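Local coordinates for protein F1 (Vaccinia virus ankara, PDB 4D2M) that blocks apoptosis, probably by capturing pro-apoptotic BH3 segments such as that of Bim in a surface groove of its Bcl-2-like helical fold, at residues M60-R63 with Y64-K68; L130-G134 with L135-L139; V156-I159 with K160-T163. The protein carries 1 engineered substitution. All coordinates share one frame; numbering follows the deposited sequence.

Contact 1 of 3, residues M60-R63 with Y64-K68; sequences MAVR and YYMSK
Val62 and Met66 meet one turn apart on helix 54-77, and here the packing is tight. Their side chains run alongside each other and point the same way. The methyl CE of Met66 lies 3.5 Å from CG1 of Val62. Met66 is extended beyond CG, which carries the sulfur and the methyl out past the valine branch. Nearer the backbone, CG of Met66 rests 3.4 Å from the carbonyl O of Val62. That same oxygen takes the Met66 N-H at 3.0 Å in a nearly straight bond, 164° at the hydrogen. The adjacent i to i+4 bonds are regular too: Tyr64 N to Met60 O is 3.0 Å and Tyr65 N to Ala61 O is 3.1 Å. The stretch is thus plain alpha-helix, the first helix modelled in this Bcl-2-like chain. It lies well away from the chain's centre, and a second subunit buries much of it. Ala61 packs on Ile89 of that subunit, Val62 on its Cys170, and the Tyr65 hydroxyl is hydrogen-bonded to Asp94 of the second subunit. The looser side carries Arg63 and Ser67, both partly exposed. CB of Arg63 meets the backbone N of the adjacent Tyr64; the side chain then runs out extended from CG to NE and packs on His167 of the second subunit. Arg63 O accepts Ser67 N at 3.1 Å. Ser67 OG sits beside its own backbone N (chi1 -65°), within 3.2 Å of that Arg63 O. This second bond is weak and not settled; the hydroxyl also makes a weak hydrogen bond to a bound methylpentanediol, probably from the crystallisation liquor.

Contact 2 of 3, residues L130-G134 with L135-L139; sequences LDNKG and LGVRL. Unlike the reference sequence in segment 130-134: Leu130 (reference Met).
Arg138 reaches back from helix 135-150 to the backbone of Asn132 and Gly134, bracing the short turn that follows helix 118-131. An Asx turn shapes this link: Asn132 OD1 accepts Gly134 N at 3.0 Å. The remaining polar bonds centre on the guanidinium. NH1 of Arg138 donates to Asn132 O at 2.7 Å, and this acceptor lies in the guanidinium plane. NH1 also donates to Gly134 O at 2.8 Å, but that oxygen is tilted 27° out of the plane and the bond is more bent. NH2 adds a weak bond to Asn132 O. One planar group thus ties two carbonyls of the turn to the new helix. Lys133 NZ stands 3.6 Å from Arg138 NH2, and both face Asp171, which forms a salt bridge with NH2 and a long, weak ion pair with the lysine. The aliphatic part of Lys133 passes the guanidinium, CD 3.5 Å from Arg138 NH2; a bend at chi2 (-71°) brings the lysine chain there. The bound Bim peptide lies against this turn and helix start: a polar side chain of it is hydrogen-bonded to Gly136 N, and its backbone packs on Val137. Val137 CG1, set between its own backbone N and carbonyl carbon (chi1 67°), lies 3.6 Å from Asn132 OD1 and 3.7 Å from Gly134 O.

Contact 3 of 3, residues V156-I159 with K160-T163; sequences VKTI and KMFT
The ring of Phe162 is the flat group here, and Thr158, one turn earlier, lies over a face of it. CG2 of Thr158 makes a CH-pi contact, 3.9 Å from the centroid of the Phe162 ring and 28° off the normal. The carbonyl O of Thr158 stands over the same face, offset toward the rim, and accepts Phe162 N at 3.0 Å. Ile159 CD1 makes a loose apolar contact with CD2 of Phe162 at 4.4 Å. Thr158 CG2 lies anti to the backbone N, which leaves OG1 to bond to Asn154 O. Ile159 O is gripped twice, by Thr163 N at 3.0 Å and by Thr163 OG1 at 2.8 Å, from opposite faces of its carbonyl plane. On a further side, CE of Lys160 runs alongside CG1 of Val156 at 3.7 Å. These are i to i+4 contacts along helix 155-169 in the Bcl-2-like bundle. Ile159 packs on Ile159 of the second subunit, and Phe162 on its Met66. Within the chain, helix 135-150 lies against this turn, with Ile145 touching Phe162 and Leu148 touching Met161.

All three contacts are local, but their settings differ. Contact 3 lies nearest the chain's centre, contact 1 farthest. Contacts 1 and 3 each join successive turns of a single helix, 54-77 and 155-169. Both are buried with help from the second subunit, and their centres are 17 Å apart. Contact 2 instead spans the junction of helices 118-131 and 135-150. It is partly buried, meets the bound peptide, and lies across the chain's centre from contact 1. Its chemistry is charged, with an arginine holding backbone carbonyls. Contact 1 relies on a methionine against valine, and contact 3 on a threonine methyl over an aromatic face.

Contact 1 of 3, residues M60-R63 with Y64-K68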
# COMPACT_ATOMS: atom_id res chain seq x y z
N MET A 60 12.03 -13.04 -8.97
CA MET A 60 11.11 -13.90 -8.24
C MET A 60 11.85 -14.67 -7.15
O MET A 60 11.33 -14.86 -6.05
CB MET A 60 10.43 -14.89 -9.19
CG MET A 60 9.47 -15.86 -8.51
SD MET A 60 8.00 -15.05 -7.82
CE MET A 60 7.02 -14.85 -9.30
N ALA A 61 13.06 -15.11 -7.46
CA ALA A 61 13.87 -15.89 -6.53
C ALA A 61 14.28 -15.04 -5.32
O ALA A 61 14.29 -15.52 -4.19
CB ALA A 61 15.10 -16.45 -7.22
N VAL A 62 14.64 -13.79 -5.58
CA VAL A 62 15.03 -12.87 -4.52
C VAL A 62 13.84 -12.59 -3.61
O VAL A 62 13.96 -12.67 -2.38
CB VAL A 62 15.59 -11.54 -5.09
CG1 VAL A 62 15.84 -10.50 -4.00
CG2 VAL A 62 16.89 -11.81 -5.84
N ARG A 63 12.70 -12.28 -4.21
CA ARG A 63 11.48 -12.00 -3.44
C ARG A 63 11.09 -13.18 -2.55
O ARG A 63 10.71 -12.99 -1.40
CB ARG A 63 10.31 -11.69 -4.38
CG ARG A 63 10.37 -10.34 -5.06
CD ARG A 63 9.00 -9.99 -5.60
NE ARG A 63 9.02 -8.88 -6.55
CZ ARG A 63 8.68 -8.97 -7.83
NH1 ARG A 63 8.28 -10.12 -8.37
NH2 ARG A 63 8.73 -7.88 -8.60
N TYR A 64 11.18 -14.39 -3.10
CA TYR A 64 10.81 -15.58 -2.35
C TYR A 64 11.73 -15.76 -1.15
O TYR A 64 11.28 -16.04 -0.05
CB TYR A 64 10.86 -16.83 -3.24
CG TYR A 64 10.37 -18.08 -2.54
CD1 TYR A 64 11.22 -18.85 -1.76
CD2 TYR A 64 9.04 -18.47 -2.64
CE1 TYR A 64 10.77 -19.98 -1.11
CE2 TYR A 64 8.58 -19.60 -1.99
CZ TYR A 64 9.44 -20.35 -1.23
OH TYR A 64 8.97 -21.48 -0.59
N TYR A 65 13.03 -15.59 -1.38
CA TYR A 65 14.02 -15.74 -0.32
C TYR A 65 13.78 -14.77 0.82
O TYR A 65 13.83 -15.14 1.99
CB TYR A 65 15.43 -15.55 -0.87
CG TYR A 65 16.50 -15.57 0.19
CD1 TYR A 65 16.90 -16.76 0.79
CD2 TYR A 65 17.12 -14.39 0.60
CE1 TYR A 65 17.88 -16.77 1.76
CE2 TYR A 65 18.10 -14.40 1.57
CZ TYR A 65 18.48 -15.59 2.15
OH TYR A 65 19.46 -15.60 3.12
N MET A 66 13.51 -13.51 0.47
CA MET A 66 13.28 -12.48 1.47
C MET A 66 12.06 -12.82 2.31
O MET A 66 12.10 -12.75 3.54
CB MET A 66 13.11 -11.11 0.80
CG MET A 66 14.38 -10.56 0.19
SD MET A 66 14.14 -8.99 -0.67
CE MET A 66 15.83 -8.56 -1.05
N SER A 67 10.97 -13.19 1.65
CA SER A 67 9.71 -13.46 2.33
C SER A 67 9.79 -14.75 3.15
O SER A 67 9.28 -14.82 4.27
CB SER A 67 8.56 -13.55 1.33
OG SER A 67 8.34 -12.30 0.70
N LYS A 68 10.42 -15.77 2.58
CA LYS A 68 10.58 -17.05 3.27
C LYS A 68 11.42 -16.87 4.52
O LYS A 68 11.09 -17.40 5.58
CB LYS A 68 11.20 -18.08 2.33
CG LYS A 68 11.38 -19.47 2.94
CD LYS A 68 10.07 -20.05 3.42
CE LYS A 68 10.13 -21.57 3.52
NZ LYS A 68 11.30 -22.05 4.30

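Contact 2 of 3, residues L130-G134 with L135-L139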
# COMPACT_ATOMS: atom_id res chain seq x y z
N LEU A 130 -21.55 -11.52 12.26
CA LEU A 130 -22.30 -10.89 13.34
C LEU A 130 -23.55 -11.70 13.70
O LEU A 130 -23.93 -11.78 14.87
CB LEU A 130 -22.70 -9.47 12.95
CG LEU A 130 -21.84 -8.33 13.50
CD1 LEU A 130 -20.35 -8.63 13.51
CD2 LEU A 130 -22.09 -7.10 12.67
N ASP A 131 -24.18 -12.29 12.69
CA ASP A 131 -25.39 -13.08 12.89
C ASP A 131 -25.05 -14.56 13.07
O ASP A 131 -25.65 -15.25 13.89
CB ASP A 131 -26.34 -12.90 11.71
CG ASP A 131 -26.74 -11.45 11.50
OD1 ASP A 131 -27.09 -10.78 12.50
OD2 ASP A 131 -26.71 -10.99 10.35
N ASN A 132 -24.07 -15.03 12.30
CA ASN A 132 -23.64 -16.42 12.36
C ASN A 132 -22.41 -16.58 13.25
O ASN A 132 -21.33 -16.09 12.92
CB ASN A 132 -23.35 -16.94 10.95
CG ASN A 132 -23.13 -18.44 10.91
OD1 ASN A 132 -22.35 -18.99 11.69
ND2 ASN A 132 -23.81 -19.11 9.99
N LYS A 133 -22.58 -17.28 14.37
CA LYS A 133 -21.52 -17.41 15.37
C LYS A 133 -20.95 -18.82 15.44
O LYS A 133 -20.35 -19.21 16.44
CB LYS A 133 -22.05 -16.99 16.75
CG LYS A 133 -22.38 -15.50 16.85
CD LYS A 133 -21.11 -14.65 16.86
CE LYS A 133 -21.42 -13.18 16.65
NZ LYS A 133 -20.19 -12.41 16.31
N GLY A 134 -21.13 -19.59 14.38
CA GLY A 134 -20.56 -20.93 14.30
C GLY A 134 -19.09 -20.87 13.92
O GLY A 134 -18.62 -19.87 13.37
N LEU A 135 -18.36 -21.94 14.20
CA LEU A 135 -16.94 -22.01 13.88
C LEU A 135 -16.73 -22.17 12.38
O LEU A 135 -15.78 -21.64 11.81
CB LEU A 135 -16.28 -23.18 14.62
CG LEU A 135 -14.81 -23.46 14.27
CD1 LEU A 135 -13.92 -22.31 14.73
CD2 LEU A 135 -14.36 -24.78 14.88
N GLY A 136 -17.64 -22.91 11.74
CA GLY A 136 -17.51 -23.27 10.34
C GLY A 136 -17.34 -22.11 9.38
O GLY A 136 -16.47 -22.14 8.51
N VAL A 137 -18.17 -21.08 9.51
CA VAL A 137 -18.15 -19.97 8.57
C VAL A 137 -16.83 -19.21 8.67
O VAL A 137 -16.35 -18.63 7.69
CB VAL A 137 -19.34 -19.00 8.79
CG1 VAL A 137 -19.24 -18.26 10.12
CG2 VAL A 137 -19.45 -18.02 7.63
N ARG A 138 -16.23 -19.23 9.86
CA ARG A 138 -14.96 -18.56 10.09
C ARG A 138 -13.80 -19.34 9.47
O ARG A 138 -12.91 -18.75 8.85
CB ARG A 138 -14.74 -18.35 11.59
CG ARG A 138 -15.59 -17.22 12.14
CD ARG A 138 -16.02 -17.44 13.58
NE ARG A 138 -16.77 -16.28 14.07
CZ ARG A 138 -18.09 -16.13 13.95
NH1 ARG A 138 -18.83 -17.06 13.35
NH2 ARG A 138 -18.67 -15.04 14.42
N LEU A 139 -13.83 -20.66 9.64
CA LEU A 139 -12.83 -21.53 9.03
C LEU A 139 -12.94 -21.51 7.50
O LEU A 139 -11.93 -21.53 6.80
CB LEU A 139 -12.98 -22.96 9.54
CG LEU A 139 -12.69 -23.20 11.02
CD1 LEU A 139 -13.00 -24.64 11.40
CD2 LEU A 139 -11.24 -22.86 11.34

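Contact 3 of 3, residues V156-I159 with K160-T163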
# COMPACT_ATOMS: atom_id res chain seq x y z
N VAL A 156 1.74 -7.36 -2.74
CA VAL A 156 1.29 -6.23 -1.92
C VAL A 156 -0.22 -6.30 -1.70
O VAL A 156 -0.69 -6.19 -0.57
CB VAL A 156 1.66 -4.89 -2.58
CG1 VAL A 156 1.07 -3.72 -1.80
CG2 VAL A 156 3.17 -4.75 -2.68
N LYS A 157 -0.98 -6.47 -2.78
CA LYS A 157 -2.43 -6.58 -2.67
C LYS A 157 -2.82 -7.81 -1.86
O LYS A 157 -3.81 -7.80 -1.13
CB LYS A 157 -3.07 -6.65 -4.06
CG LYS A 157 -3.10 -5.33 -4.79
CD LYS A 157 -3.47 -5.51 -6.25
CE LYS A 157 -3.91 -4.20 -6.89
NZ LYS A 157 -4.03 -4.32 -8.37
N THR A 158 -2.04 -8.87 -1.98
CA THR A 158 -2.32 -10.10 -1.26
C THR A 158 -2.15 -9.91 0.25
O THR A 158 -3.02 -10.31 1.02
CB THR A 158 -1.40 -11.24 -1.70
OG1 THR A 158 -1.43 -11.37 -3.13
CG2 THR A 158 -1.86 -12.54 -1.08
N ILE A 159 -1.04 -9.31 0.66
CA ILE A 159 -0.76 -9.14 2.08
C ILE A 159 -1.74 -8.14 2.70
O ILE A 159 -2.11 -8.27 3.86
CB ILE A 159 0.70 -8.70 2.34
CG1 ILE A 159 1.01 -8.72 3.84
CG2 ILE A 159 0.97 -7.31 1.77
CD1 ILE A 159 0.94 -10.10 4.49
N LYS A 160 -2.15 -7.16 1.90
CA LYS A 160 -3.20 -6.23 2.31
C LYS A 160 -4.49 -6.98 2.61
O LYS A 160 -5.16 -6.71 3.60
CB LYS A 160 -3.46 -5.19 1.23
CG LYS A 160 -2.50 -4.01 1.20
CD LYS A 160 -3.05 -2.92 0.29
CE LYS A 160 -1.95 -2.07 -0.32
NZ LYS A 160 -2.44 -1.31 -1.50
N MET A 161 -4.83 -7.92 1.73
CA MET A 161 -6.05 -8.70 1.88
C MET A 161 -5.99 -9.56 3.14
O MET A 161 -6.95 -9.61 3.91
CB MET A 161 -6.27 -9.59 0.65
CG MET A 161 -7.46 -10.54 0.76
SD MET A 161 -7.66 -11.56 -0.71
CE MET A 161 -6.16 -12.55 -0.66
N PHE A 162 -4.87 -10.24 3.33
CA PHE A 162 -4.67 -11.07 4.52
C PHE A 162 -4.84 -10.25 5.79
O PHE A 162 -5.54 -10.66 6.72
CB PHE A 162 -3.28 -11.72 4.50
CG PHE A 162 -3.09 -12.77 3.44
CD1 PHE A 162 -4.17 -13.31 2.76
CD2 PHE A 162 -1.82 -13.22 3.13
CE1 PHE A 162 -3.98 -14.28 1.78
CE2 PHE A 162 -1.62 -14.19 2.16
CZ PHE A 162 -2.70 -14.72 1.49
N THR A 163 -4.19 -9.09 5.83
CA THR A 163 -4.19 -8.25 7.02
C THR A 163 -5.60 -7.80 7.36
O THR A 163 -6.07 -7.99 8.49
CB THR A 163 -3.28 -7.03 6.83
OG1 THR A 163 -1.95 -7.48 6.52
CG2 THR A 163 -3.24 -6.17 8.08